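Local coordinates for protein cephalosporin acylase (Bacillus halodurans, PDB 2NLZ) that probably acts as an acylase that cleaves amide bonds, as a gamma-glutamyltranspeptidase relative among the N-terminal nucleophile hydrolases, at residues Y162-A165 against A166-V170; R200-G203 against H204-L208; N215-S218 against F219-E223; K291-V294 against D295-H298; A334-R337 against R338-I341. The protein carries 1 engineered substitution. One frame throughout, in Å; residues are numbered along the deposited sequence.

Contact 1 (Y162-A165 against A166-V170); sequences YWKA and AYDRV. Engineered in segment 166-170: Val170 (natural residue Phe).
Lys164 and Asp168 stand one helical turn apart on helix 157-173, and their side chains slant across each other on its outer surface. The lysine chain folds back at its second and third torsions, which carries its end toward the acid instead of straight out from the helix. Asp168 turns its carboxylate back toward the preceding turn, with CG beside its own backbone N (chi1 -77°), which sets OD2 on the lysine's side. Lys164 NZ lies 3.4 Å from Asp168 OD2, a salt bridge whose hydrogen bond is weak, and Lys164 CE is equally near, 3.4 Å from Asp168 OD2; the oxygen therefore meets the side of the chain end as much as the ammonium group.

Beneath this pair runs the ordinary alpha-helical ladder. Asp168 N donates to Lys164 O at 2.8 Å and nearly straight (172°), while Tyr167 N reaches Trp163 O at 3.0 Å and Ala166 N reaches Tyr162 O at 3.0 Å. Alanine suits position 166, where a small side chain packs on Phe381.

Trp163 and Tyr167 turn to the protein. Trp163 meets Trp199 and Phe381 edge-to-face and gives its NE1 proton to Phe186 O, whereas Tyr167 and the engineered Val170 (phenylalanine in the natural protein) rest on Phe183 of helix 180-186. Helix 157-173 is thus amphipathic: the backbone bonds hold its turns together, and the solvent-facing ion pair, only weakly hydrogen-bonded, probably adds little stability of its own.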
loop_
_atom_site.group_PDB
_atom_site.type_symbol
_atom_site.label_atom_id
_atom_site.label_comp_id
_atom_site.label_asym_id
_atom_site.label_seq_id
_atom_site.Cartn_x
_atom_site.Cartn_y
_atom_site.Cartn_z
ATOM N N TYR D 162 -22.108 -6.709 16.523
ATOM C CA TYR D 162 -23.387 -6.964 15.870
ATOM C C TYR D 162 -24.481 -7.298 16.870
ATOM O O TYR D 162 -25.653 -7.037 16.613
ATOM C CB TYR D 162 -23.268 -8.085 14.846
ATOM C CG TYR D 162 -22.457 -7.727 13.631
ATOM C CD1 TYR D 162 -21.141 -8.160 13.502
ATOM C CD2 TYR D 162 -23.007 -6.958 12.601
ATOM C CE1 TYR D 162 -20.388 -7.838 12.385
ATOM C CE2 TYR D 162 -22.262 -6.626 11.474
ATOM C CZ TYR D 162 -20.952 -7.073 11.377
ATOM O OH TYR D 162 -20.196 -6.759 10.274
ATOM N N TRP D 163 -24.086 -7.880 17.999
ATOM C CA TRP D 163 -25.008 -8.155 19.086
ATOM C C TRP D 163 -25.448 -6.834 19.727
ATOM O O TRP D 163 -26.619 -6.664 20.052
ATOM C CB TRP D 163 -24.336 -9.066 20.118
ATOM C CG TRP D 163 -25.253 -9.921 20.958
ATOM C CD1 TRP D 163 -26.454 -9.560 21.514
ATOM C CD2 TRP D 163 -25.014 -11.268 21.370
ATOM N NE1 TRP D 163 -26.980 -10.607 22.233
ATOM C CE2 TRP D 163 -26.116 -11.668 22.158
ATOM C CE3 TRP D 163 -23.983 -12.182 21.140
ATOM C CZ2 TRP D 163 -26.210 -12.943 22.712
ATOM C CZ3 TRP D 163 -24.074 -13.444 21.700
ATOM C CH2 TRP D 163 -25.178 -13.813 22.471
ATOM N N LYS D 164 -24.509 -5.904 19.898
ATOM C CA LYS D 164 -24.831 -4.590 20.452
ATOM C C LYS D 164 -25.683 -3.787 19.506
ATOM O O LYS D 164 -26.606 -3.120 19.946
ATOM C CB LYS D 164 -23.581 -3.792 20.804
ATOM C CG LYS D 164 -23.138 -3.940 22.247
ATOM C CD LYS D 164 -22.531 -2.641 22.749
ATOM C CE LYS D 164 -23.570 -1.533 22.778
ATOM N NZ LYS D 164 -22.933 -0.205 22.659
ATOM N N ALA D 165 -25.367 -3.861 18.212
ATOM C CA ALA D 165 -26.130 -3.172 17.170
ATOM C C ALA D 165 -27.568 -3.660 17.139
ATOM O O ALA D 165 -28.499 -2.868 16.990
ATOM C CB ALA D 165 -25.478 -3.368 15.809
ATOM N N ALA D 166 -27.735 -4.970 17.298
ATOM C CA ALA D 166 -29.056 -5.581 17.344
ATOM C C ALA D 166 -29.809 -5.175 18.597
ATOM O O ALA D 166 -31.020 -5.048 18.558
ATOM C CB ALA D 166 -28.964 -7.093 17.251
ATOM N N TYR D 167 -29.094 -4.975 19.700
ATOM C CA TYR D 167 -29.722 -4.490 20.928
ATOM C C TYR D 167 -30.125 -3.012 20.819
ATOM O O TYR D 167 -31.290 -2.673 21.044
ATOM C CB TYR D 167 -28.826 -4.719 22.155
ATOM C CG TYR D 167 -29.453 -4.239 23.448
ATOM C CD1 TYR D 167 -29.051 -3.045 24.046
ATOM C CD2 TYR D 167 -30.471 -4.962 24.060
ATOM C CE1 TYR D 167 -29.640 -2.590 25.229
ATOM C CE2 TYR D 167 -31.063 -4.518 25.245
ATOM C CZ TYR D 167 -30.644 -3.334 25.820
ATOM O OH TYR D 167 -31.231 -2.901 26.986
ATOM N N ASP D 168 -29.163 -2.155 20.463
ATOM C CA ASP D 168 -29.336 -0.691 20.447
ATOM C C ASP D 168 -30.432 -0.208 19.507
ATOM O O ASP D 168 -31.185 0.716 19.843
ATOM C CB ASP D 168 -28.021 0.023 20.095
ATOM C CG ASP D 168 -27.039 0.072 21.259
ATOM O OD1 ASP D 168 -27.458 -0.108 22.422
ATOM O OD2 ASP D 168 -25.839 0.298 21.001
ATOM N N ARG D 169 -30.513 -0.824 18.331
ATOM C CA ARG D 169 -31.536 -0.471 17.354
ATOM C C ARG D 169 -32.912 -0.948 17.815
ATOM O O ARG D 169 -33.942 -0.307 17.574
ATOM C CB ARG D 169 -31.196 -1.072 15.983
ATOM C CG ARG D 169 -32.357 -1.041 14.994
ATOM C CD ARG D 169 -31.916 -0.671 13.588
ATOM N NE ARG D 169 -31.921 -1.817 12.686
ATOM C CZ ARG D 169 -32.999 -2.273 12.057
ATOM N NH1 ARG D 169 -34.180 -1.692 12.227
ATOM N NH2 ARG D 169 -32.898 -3.319 11.254
ATOM N N VAL D 170 -32.900 -2.064 18.522
ATOM C CA VAL D 170 -34.103 -2.846 18.755
ATOM C C VAL D 170 -34.732 -2.632 20.154
ATOM O O VAL D 170 -35.913 -2.936 20.353
ATOM C CB VAL D 170 -33.786 -4.341 18.451
ATOM C CG1 VAL D 170 -34.455 -5.272 19.430
ATOM C CG2 VAL D 170 -34.021 -4.698 16.953
#

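Contact 2 (R200-G203 against H204-L208); sequences RSQG and HADTL
His204 turns the edge of its imidazole to Ser201, and Ser201 OG lies near the ring plane, 2.8 Å from His204 ND1. Either atom of this hydrogen bond could be the donor. The serine oxygen points there because it stands opposite its own backbone N (chi1 -179°), and the bond limits rotation of a ring buried against Ala149, Val60 and Thr185.

On the outer side, Gln202 bends at its second torsion and slants across Asp206, amide and carboxylate planes 43° apart. Gln202 OE1 and Asp206 OD1 are both acceptors, so their proximity is no bond; the amide spends its NE2 on Glu150 OE2. The tie between these two residues is in the backbone, Asp206 N to Gln202 O at 3.0 Å. Next along, Thr207 N donates to Gly203 O at 3.1 Å, and Thr207 CG2 lies beside that oxygen. Small Ala205 allows a close approach to helix 143-151; its N closes the first turn on Ser201 O at 3.2 Å.

Serine is a common N-cap residue, and here Ser201 occupies that position at the start of helix 202-212, with its hydroxyl reaching forward to the side chain of the third residue after it, His204.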
loop_
_atom_site.group_PDB
_atom_site.type_symbol
_atom_site.label_atom_id
_atom_site.label_comp_id
_atom_site.label_asym_id
_atom_site.label_seq_id
_atom_site.Cartn_x
_atom_site.Cartn_y
_atom_site.Cartn_z
ATOM N N ARG D 200 -24.435 -17.542 28.040
ATOM C CA ARG D 200 -24.922 -18.905 28.014
ATOM C C ARG D 200 -26.419 -18.899 27.807
ATOM O O ARG D 200 -27.071 -17.875 27.973
ATOM C CB ARG D 200 -24.569 -19.631 29.311
ATOM C CG ARG D 200 -24.892 -18.844 30.581
ATOM C CD ARG D 200 -24.492 -19.606 31.842
ATOM N NE ARG D 200 -25.222 -20.865 31.983
ATOM C CZ ARG D 200 -26.418 -20.986 32.554
ATOM N NH1 ARG D 200 -27.041 -19.921 33.045
ATOM N NH2 ARG D 200 -26.994 -22.178 32.632
ATOM N N SER D 201 -26.957 -20.048 27.437
ATOM C CA SER D 201 -28.381 -20.192 27.283
ATOM C C SER D 201 -28.804 -21.625 27.578
ATOM O O SER D 201 -28.567 -22.538 26.770
ATOM C CB SER D 201 -28.799 -19.779 25.883
ATOM O OG SER D 201 -30.195 -19.900 25.740
ATOM N N GLN D 202 -29.413 -21.813 28.752
ATOM C CA GLN D 202 -29.977 -23.103 29.142
ATOM C C GLN D 202 -31.079 -23.518 28.183
ATOM O O GLN D 202 -31.263 -24.704 27.923
ATOM C CB GLN D 202 -30.518 -23.079 30.574
ATOM C CG GLN D 202 -29.692 -23.875 31.581
ATOM C CD GLN D 202 -29.634 -25.380 31.285
ATOM O OE1 GLN D 202 -30.484 -25.930 30.572
ATOM N NE2 GLN D 202 -28.630 -26.052 31.846
ATOM N N GLY D 203 -31.797 -22.528 27.663
ATOM C CA GLY D 203 -32.825 -22.759 26.670
ATOM C C GLY D 203 -32.267 -23.493 25.467
ATOM O O GLY D 203 -32.763 -24.563 25.102
ATOM N N HIS D 204 -31.221 -22.921 24.873
ATOM C CA HIS D 204 -30.549 -23.508 23.715
ATOM C C HIS D 204 -30.100 -24.940 23.966
ATOM O O HIS D 204 -30.285 -25.805 23.116
ATOM C CB HIS D 204 -29.347 -22.663 23.305
ATOM C CG HIS D 204 -29.695 -21.485 22.452
ATOM N ND1 HIS D 204 -30.322 -20.364 22.949
ATOM C CD2 HIS D 204 -29.486 -21.245 21.137
ATOM C CE1 HIS D 204 -30.482 -19.486 21.977
ATOM N NE2 HIS D 204 -29.989 -19.999 20.864
ATOM N N ALA D 205 -29.521 -25.180 25.141
ATOM C CA ALA D 205 -29.103 -26.518 25.543
ATOM C C ALA D 205 -30.263 -27.521 25.582
ATOM O O ALA D 205 -30.160 -28.605 24.995
ATOM C CB ALA D 205 -28.418 -26.461 26.879
ATOM N N ASP D 206 -31.352 -27.143 26.262
ATOM C CA ASP D 206 -32.536 -27.993 26.435
ATOM C C ASP D 206 -33.140 -28.418 25.105
ATOM O O ASP D 206 -33.419 -29.604 24.877
ATOM C CB ASP D 206 -33.605 -27.273 27.271
ATOM C CG ASP D 206 -33.201 -27.112 28.730
ATOM O OD1 ASP D 206 -32.312 -27.855 29.195
ATOM O OD2 ASP D 206 -33.773 -26.234 29.411
ATOM N N THR D 207 -33.326 -27.443 24.226
ATOM C CA THR D 207 -33.964 -27.710 22.952
ATOM C C THR D 207 -33.058 -28.506 22.003
ATOM O O THR D 207 -33.539 -29.381 21.275
ATOM C CB THR D 207 -34.534 -26.428 22.305
ATOM O OG1 THR D 207 -35.055 -26.734 21.012
ATOM C CG2 THR D 207 -33.483 -25.406 22.148
ATOM N N LEU D 208 -31.755 -28.238 22.037
ATOM C CA LEU D 208 -30.826 -29.018 21.228
ATOM C C LEU D 208 -30.791 -30.457 21.701
ATOM O O LEU D 208 -30.780 -31.373 20.889
ATOM C CB LEU D 208 -29.426 -28.421 21.227
ATOM C CG LEU D 208 -29.234 -27.206 20.320
ATOM C CD1 LEU D 208 -27.870 -26.589 20.572
ATOM C CD2 LEU D 208 -29.413 -27.536 18.837
#

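Contact 3 (N215-S218 against F219-E223); sequences NGES and FYRGE
Helix 217-221 is a single, weakly bonded turn, and the salt bridge between Glu217 and Arg221 spans it from end to end. Arg221 NH1 donates to Glu217 OE2 at 2.6 Å (157°). The oxygen meets the guanidinium at its edge, close to its plane, yet the nitrogen comes from well above the carboxylate plane, the two planes being 64° apart. A bend at the second torsion of Glu217 (67°) brings the carboxylate to the arginine, and Arg221 CD also passes 3.3 Å from Glu217 OE2. Arginine can serve several acceptors at once: its NE goes to Ala245 O.

In the backbone, Glu217 O takes Arg221 N at 3.0 Å and, weakly, Tyr220 N. Phe219 N makes another weak bond to Gly216 O, at 3.3 Å. The turn thus links helix 202-212 to helix 223-234, whose N-cap is Gly222. Having no side chain, Gly222 can bring its CA to 3.8 Å from Ser218 CA where the chain changes direction. Ser218 OG is bonded to Ser210 OG of the preceding helix.

The Tyr220 ring lies obliquely beside Gly216 O, and CD2 of Phe219 lies over the centre of the tyrosine ring. Beyond that ring, Tyr220 OH is held by Pro120 O and Gly124 N.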
loop_
_atom_site.group_PDB
_atom_site.type_symbol
_atom_site.label_atom_id
_atom_site.label_comp_id
_atom_site.label_asym_id
_atom_site.label_seq_id
_atom_site.Cartn_x
_atom_site.Cartn_y
_atom_site.Cartn_z
ATOM N N ASN D 215 -34.512 -37.147 17.036
ATOM C CA ASN D 215 -34.154 -37.006 15.612
ATOM C C ASN D 215 -34.940 -35.884 14.931
ATOM O O ASN D 215 -35.442 -36.033 13.814
ATOM C CB ASN D 215 -34.279 -38.330 14.842
ATOM C CG ASN D 215 -33.055 -39.213 14.996
ATOM O OD1 ASN D 215 -31.930 -38.768 14.801
ATOM N ND2 ASN D 215 -33.272 -40.473 15.337
ATOM N N GLY D 216 -35.050 -34.766 15.638
ATOM C CA GLY D 216 -35.722 -33.590 15.132
ATOM C C GLY D 216 -37.225 -33.652 15.230
ATOM O O GLY D 216 -37.901 -32.688 14.896
ATOM N N GLU D 217 -37.754 -34.774 15.701
ATOM C CA GLU D 217 -39.201 -34.993 15.726
ATOM C C GLU D 217 -39.930 -34.056 16.701
ATOM O O GLU D 217 -41.058 -33.630 16.437
ATOM C CB GLU D 217 -39.512 -36.463 16.046
ATOM C CG GLU D 217 -40.697 -37.056 15.285
ATOM C CD GLU D 217 -40.447 -37.184 13.788
ATOM O OE1 GLU D 217 -39.279 -37.099 13.350
ATOM O OE2 GLU D 217 -41.428 -37.375 13.041
ATOM N N SER D 218 -39.270 -33.728 17.810
ATOM C CA SER D 218 -39.847 -32.889 18.848
ATOM C C SER D 218 -40.117 -31.478 18.365
ATOM O O SER D 218 -41.052 -30.835 18.836
ATOM C CB SER D 218 -38.919 -32.829 20.050
ATOM O OG SER D 218 -39.307 -31.791 20.925
ATOM N N PHE D 219 -39.292 -31.012 17.425
ATOM C CA PHE D 219 -39.378 -29.655 16.882
ATOM C C PHE D 219 -40.597 -29.464 15.982
ATOM O O PHE D 219 -41.226 -28.409 16.012
ATOM C CB PHE D 219 -38.099 -29.329 16.108
ATOM C CG PHE D 219 -37.971 -27.882 15.695
ATOM C CD1 PHE D 219 -37.456 -26.936 16.577
ATOM C CD2 PHE D 219 -38.322 -27.472 14.409
ATOM C CE1 PHE D 219 -37.318 -25.595 16.200
ATOM C CE2 PHE D 219 -38.194 -26.145 14.023
ATOM C CZ PHE D 219 -37.685 -25.201 14.927
ATOM N N TYR D 220 -40.929 -30.485 15.192
ATOM C CA TYR D 220 -41.972 -30.371 14.167
ATOM C C TYR D 220 -43.318 -31.008 14.514
ATOM O O TYR D 220 -44.375 -30.441 14.228
ATOM C CB TYR D 220 -41.472 -30.959 12.858
ATOM C CG TYR D 220 -40.284 -30.237 12.306
ATOM C CD1 TYR D 220 -40.432 -29.010 11.680
ATOM C CD2 TYR D 220 -39.008 -30.779 12.410
ATOM C CE1 TYR D 220 -39.345 -28.341 11.174
ATOM C CE2 TYR D 220 -37.917 -30.121 11.903
ATOM C CZ TYR D 220 -38.086 -28.900 11.280
ATOM O OH TYR D 220 -36.998 -28.228 10.760
ATOM N N ARG D 221 -43.276 -32.194 15.109
ATOM C CA ARG D 221 -44.496 -32.914 15.453
ATOM C C ARG D 221 -44.387 -33.535 16.846
ATOM O O ARG D 221 -44.834 -34.656 17.083
ATOM C CB ARG D 221 -44.840 -33.948 14.370
ATOM C CG ARG D 221 -43.676 -34.797 13.896
ATOM C CD ARG D 221 -43.906 -35.305 12.481
ATOM N NE ARG D 221 -43.393 -34.374 11.485
ATOM C CZ ARG D 221 -42.197 -34.464 10.913
ATOM N NH1 ARG D 221 -41.371 -35.448 11.225
ATOM N NH2 ARG D 221 -41.827 -33.566 10.020
ATOM N N GLY D 222 -43.793 -32.775 17.764
ATOM C CA GLY D 222 -43.598 -33.217 19.134
ATOM C C GLY D 222 -43.841 -32.092 20.111
ATOM O O GLY D 222 -44.656 -31.203 19.851
ATOM N N GLU D 223 -43.117 -32.124 21.226
ATOM C CA GLU D 223 -43.358 -31.206 22.338
ATOM C C GLU D 223 -42.946 -29.754 22.065
ATOM O O GLU D 223 -43.633 -28.820 22.478
ATOM C CB GLU D 223 -42.681 -31.716 23.612
ATOM C CG GLU D 223 -43.436 -31.332 24.878
ATOM C CD GLU D 223 -42.558 -30.634 25.891
ATOM O OE1 GLU D 223 -41.652 -31.288 26.447
ATOM O OE2 GLU D 223 -42.784 -29.430 26.130
#

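Contact 4 (K291-V294 against D295-H298); sequences KDTV and DTYH
Thr293 is the N-cap of helix 294-314, and its hydroxyl reaches forward into the first turn: Thr293 OG1 donates to Thr296 OG1 at 2.8 Å, the two side chains crossing at about a right angle. Its oxygen takes the place between backbone N and carbonyl carbon (chi1 74°), which turns it toward the helix. Thr296 OG1 is bonded in turn to His290 O, making a short chain of hydrogen bonds, for which a threonine hydroxyl, able to donate and accept, is suited.

A second side-chain bond joins Tyr297 OH to Asp292 OD1 at 2.9 Å. The two side chains run alongside each other; OD1 lies at the ring edge, while the hydroxyl comes from above the carboxylate plane, the planes 45° apart. Asp292, at the centre of an inverse gamma turn, also bonds through OD2 to Tyr12 of the second subunit, so the cap region lies at a subunit interface.

Among backbone bonds, His298 N reaches Val294 O at 3.0 Å, and Tyr297 N makes a weak one to Thr293 O at 3.3 Å.

In the packing, Val294 presses on Ala492 and Leu493 of helix 487-495, and the Tyr297 ring meets Phe485 edge-to-face. Thr296 CB lies 3.4 Å from Lys291 O.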
loop_
_atom_site.group_PDB
_atom_site.type_symbol
_atom_site.label_atom_id
_atom_site.label_comp_id
_atom_site.label_asym_id
_atom_site.label_seq_id
_atom_site.Cartn_x
_atom_site.Cartn_y
_atom_site.Cartn_z
ATOM N N LYS D 291 -6.868 -11.000 -13.928
ATOM C CA LYS D 291 -7.927 -10.573 -13.010
ATOM C C LYS D 291 -8.072 -9.069 -12.820
ATOM O O LYS D 291 -9.178 -8.533 -12.906
ATOM C CB LYS D 291 -7.709 -11.196 -11.638
ATOM C CG LYS D 291 -8.660 -10.682 -10.580
ATOM C CD LYS D 291 -8.509 -11.465 -9.305
ATOM C CE LYS D 291 -9.276 -10.819 -8.138
ATOM N NZ LYS D 291 -10.753 -10.719 -8.344
ATOM N N ASP D 292 -6.960 -8.397 -12.532
ATOM C CA ASP D 292 -6.997 -6.985 -12.152
ATOM C C ASP D 292 -6.891 -6.023 -13.335
ATOM O O ASP D 292 -5.970 -5.215 -13.401
ATOM C CB ASP D 292 -5.925 -6.689 -11.095
ATOM C CG ASP D 292 -6.220 -7.361 -9.751
ATOM O OD1 ASP D 292 -7.177 -6.931 -9.053
ATOM O OD2 ASP D 292 -5.485 -8.312 -9.387
ATOM N N THR D 293 -7.831 -6.134 -14.273
ATOM C CA THR D 293 -8.018 -5.152 -15.349
ATOM C C THR D 293 -9.417 -4.540 -15.234
ATOM O O THR D 293 -10.337 -5.148 -14.670
ATOM C CB THR D 293 -7.848 -5.752 -16.786
ATOM O OG1 THR D 293 -8.990 -6.547 -17.133
ATOM C CG2 THR D 293 -6.593 -6.601 -16.903
ATOM N N VAL D 294 -9.576 -3.339 -15.777
ATOM C CA VAL D 294 -10.877 -2.689 -15.805
ATOM C C VAL D 294 -11.853 -3.511 -16.659
ATOM O O VAL D 294 -13.034 -3.623 -16.335
ATOM C CB VAL D 294 -10.762 -1.221 -16.304
ATOM C CG1 VAL D 294 -9.981 -1.130 -17.634
ATOM C CG2 VAL D 294 -12.135 -0.569 -16.421
ATOM N N ASP D 295 -11.330 -4.106 -17.731
ATOM C CA ASP D 295 -12.102 -4.942 -18.636
ATOM C C ASP D 295 -12.790 -6.070 -17.861
ATOM O O ASP D 295 -14.022 -6.240 -17.946
ATOM C CB ASP D 295 -11.173 -5.515 -19.715
ATOM C CG ASP D 295 -11.863 -6.531 -20.602
ATOM O OD1 ASP D 295 -12.670 -6.117 -21.465
ATOM O OD2 ASP D 295 -11.587 -7.739 -20.432
ATOM N N THR D 296 -11.981 -6.805 -17.093
ATOM C CA THR D 296 -12.434 -7.972 -16.338
ATOM C C THR D 296 -13.533 -7.623 -15.355
ATOM O O THR D 296 -14.595 -8.242 -15.401
ATOM C CB THR D 296 -11.285 -8.657 -15.592
ATOM O OG1 THR D 296 -10.246 -8.978 -16.519
ATOM C CG2 THR D 296 -11.766 -9.937 -14.950
ATOM N N TYR D 297 -13.292 -6.632 -14.491
ATOM C CA TYR D 297 -14.305 -6.210 -13.512
ATOM C C TYR D 297 -15.580 -5.743 -14.198
ATOM O O TYR D 297 -16.671 -6.056 -13.741
ATOM C CB TYR D 297 -13.786 -5.130 -12.551
ATOM C CG TYR D 297 -12.803 -5.645 -11.517
ATOM C CD1 TYR D 297 -13.238 -6.401 -10.416
ATOM C CD2 TYR D 297 -11.435 -5.369 -11.625
ATOM C CE1 TYR D 297 -12.328 -6.889 -9.459
ATOM C CE2 TYR D 297 -10.521 -5.843 -10.676
ATOM C CZ TYR D 297 -10.971 -6.601 -9.593
ATOM O OH TYR D 297 -10.059 -7.058 -8.656
ATOM N N HIS D 298 -15.438 -5.031 -15.313
ATOM C CA HIS D 298 -16.600 -4.553 -16.064
ATOM C C HIS D 298 -17.502 -5.695 -16.504
ATOM O O HIS D 298 -18.699 -5.702 -16.188
ATOM C CB HIS D 298 -16.175 -3.731 -17.278
ATOM C CG HIS D 298 -17.322 -3.159 -18.054
ATOM N ND1 HIS D 298 -18.164 -2.194 -17.543
ATOM C CD2 HIS D 298 -17.752 -3.402 -19.317
ATOM C CE1 HIS D 298 -19.067 -1.870 -18.451
ATOM N NE2 HIS D 298 -18.843 -2.594 -19.536
#

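Contact 5 (A334-R337 against R338-I341); sequences ATER and RKEI
The backbone bonding changes from i-4 to i-3 at the C-terminal end of helix 331-338: Arg338 N still donates to Ala334 O at 2.9 Å in alpha-helical fashion and Lys339 N only weakly to Thr335 O at 3.2 Å, but Glu340 N then turns to Arg337 O, three residues back, at 2.9 Å. From here the chain passes into the loop that follows.

Arg338, the last residue of the helix, lays its side chain back along it. The chain is bent at the third torsion (26°), and the guanidinium lies with one face over the peptide between Ala334 and Thr335, Arg338 CZ being 3.8 Å from Thr335 CA and Arg338 NH1 3.6 Å from Thr335 N. The flat group thus rests against the backbone by one face, while its NE donates to Ile282 O.

Arg337 points the other way, into the protein between helices 274-283 and 294-314. There its NH1 forms a salt bridge with Asp310 and its NH2 bonds to Glu349 O, so this buried charge is well provided for. Glu340 adds a long salt bridge, its OE1 standing at the guanidinium edge 3.9 Å from Arg337 NH2, with guanidinium and carboxylate planes almost perpendicular (83°).

Long charged chains also suit the solvent side: Glu336 OE2 lies 3.8 Å from Lys339 NZ, another long salt bridge, reached by a bend in the glutamate. Ile341 packs on Ile282 and Leu306, and Glu340 CB lies 3.3 Å from Arg337 O.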
loop_
_atom_site.group_PDB
_atom_site.type_symbol
_atom_site.label_atom_id
_atom_site.label_comp_id
_atom_site.label_asym_id
_atom_site.label_seq_id
_atom_site.Cartn_x
_atom_site.Cartn_y
_atom_site.Cartn_z
ATOM N N ALA D 334 -27.821 -17.083 -22.793
ATOM C CA ALA D 334 -26.596 -16.447 -22.343
ATOM C C ALA D 334 -26.148 -15.457 -23.416
ATOM O O ALA D 334 -25.947 -14.275 -23.133
ATOM C CB ALA D 334 -25.515 -17.492 -22.082
ATOM N N THR D 335 -26.039 -15.954 -24.650
ATOM C CA THR D 335 -25.676 -15.147 -25.819
ATOM C C THR D 335 -26.572 -13.907 -25.972
ATOM O O THR D 335 -26.073 -12.817 -26.248
ATOM C CB THR D 335 -25.688 -15.995 -27.128
ATOM O OG1 THR D 335 -25.021 -17.244 -26.903
ATOM C CG2 THR D 335 -24.980 -15.266 -28.260
ATOM N N GLU D 336 -27.879 -14.080 -25.766
ATOM C CA GLU D 336 -28.854 -12.985 -25.854
ATOM C C GLU D 336 -28.605 -11.839 -24.872
ATOM O O GLU D 336 -28.678 -10.668 -25.244
ATOM C CB GLU D 336 -30.278 -13.522 -25.667
ATOM C CG GLU D 336 -30.950 -13.968 -26.954
ATOM C CD GLU D 336 -31.554 -12.807 -27.708
ATOM O OE1 GLU D 336 -32.532 -12.219 -27.200
ATOM O OE2 GLU D 336 -31.050 -12.483 -28.805
ATOM N N ARG D 337 -28.326 -12.189 -23.620
ATOM C CA ARG D 337 -28.048 -11.212 -22.572
ATOM C C ARG D 337 -26.675 -10.566 -22.762
ATOM O O ARG D 337 -26.506 -9.372 -22.519
ATOM C CB ARG D 337 -28.094 -11.897 -21.206
ATOM C CG ARG D 337 -29.407 -12.587 -20.876
ATOM C CD ARG D 337 -30.156 -11.866 -19.773
ATOM N NE ARG D 337 -30.707 -10.594 -20.221
ATOM C CZ ARG D 337 -31.257 -9.687 -19.420
ATOM N NH1 ARG D 337 -31.340 -9.907 -18.119
ATOM N NH2 ARG D 337 -31.723 -8.554 -19.920
ATOM N N ARG D 338 -25.699 -11.366 -23.202
ATOM C CA ARG D 338 -24.312 -10.929 -23.416
ATOM C C ARG D 338 -24.180 -9.910 -24.552
ATOM O O ARG D 338 -23.209 -9.152 -24.613
ATOM C CB ARG D 338 -23.399 -12.156 -23.614
ATOM C CG ARG D 338 -22.180 -11.972 -24.501
ATOM C CD ARG D 338 -21.146 -13.066 -24.275
ATOM N NE ARG D 338 -21.713 -14.324 -23.778
ATOM C CZ ARG D 338 -22.077 -15.345 -24.545
ATOM N NH1 ARG D 338 -22.571 -16.446 -23.995
ATOM N NH2 ARG D 338 -21.949 -15.264 -25.862
ATOM N N LYS D 339 -25.174 -9.885 -25.435
ATOM C CA LYS D 339 -25.253 -8.867 -26.480
ATOM C C LYS D 339 -25.644 -7.511 -25.905
ATOM O O LYS D 339 -25.373 -6.478 -26.510
ATOM C CB LYS D 339 -26.242 -9.273 -27.578
ATOM C CG LYS D 339 -25.660 -10.213 -28.635
ATOM C CD LYS D 339 -26.469 -10.177 -29.931
ATOM C CE LYS D 339 -27.901 -10.659 -29.728
ATOM N NZ LYS D 339 -28.746 -10.341 -30.908
ATOM N N GLU D 340 -26.274 -7.513 -24.733
ATOM C CA GLU D 340 -26.642 -6.260 -24.087
ATOM C C GLU D 340 -25.482 -5.615 -23.333
ATOM O O GLU D 340 -25.569 -4.450 -22.940
ATOM C CB GLU D 340 -27.862 -6.425 -23.180
ATOM C CG GLU D 340 -29.146 -6.721 -23.939
ATOM C CD GLU D 340 -30.362 -6.093 -23.296
ATOM O OE1 GLU D 340 -31.443 -6.716 -23.348
ATOM O OE2 GLU D 340 -30.238 -4.976 -22.743
ATOM N N ILE D 341 -24.405 -6.370 -23.131
ATOM C CA ILE D 341 -23.196 -5.825 -22.521
ATOM C C ILE D 341 -22.427 -5.013 -23.556
ATOM O O ILE D 341 -21.940 -5.557 -24.550
ATOM C CB ILE D 341 -22.282 -6.929 -21.932
ATOM C CG1 ILE D 341 -23.026 -7.729 -20.863
ATOM C CG2 ILE D 341 -21.009 -6.319 -21.344
ATOM C CD1 ILE D 341 -22.233 -8.863 -20.267
#

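In the fold
All five contacts are local, and none touches another. Contacts 2 and 3 sit on consecutive helices, their centres about 16 Å apart; contacts 4 and 5, about 18 Å apart between centres, occupy the opposite side of the chain's centre. Contacts 1 and 2 both touch helix 180-186, and contact 4 opens helix 294-314, on which Arg337 and Ile341 of contact 5 pack. Contact 1 is a surface contact, mid-helix, relying on backbone bonds and one weak ion pair; the others are partly buried. Contacts 2 and 4 mark helix starts, where an N-cap hydroxyl bonds a side chain of the first turn. Contact 3 spans a one-turn helix and contact 5 a helix end; both use charged pairs, short in one, long in the other. Contact 4 alone meets other subunits.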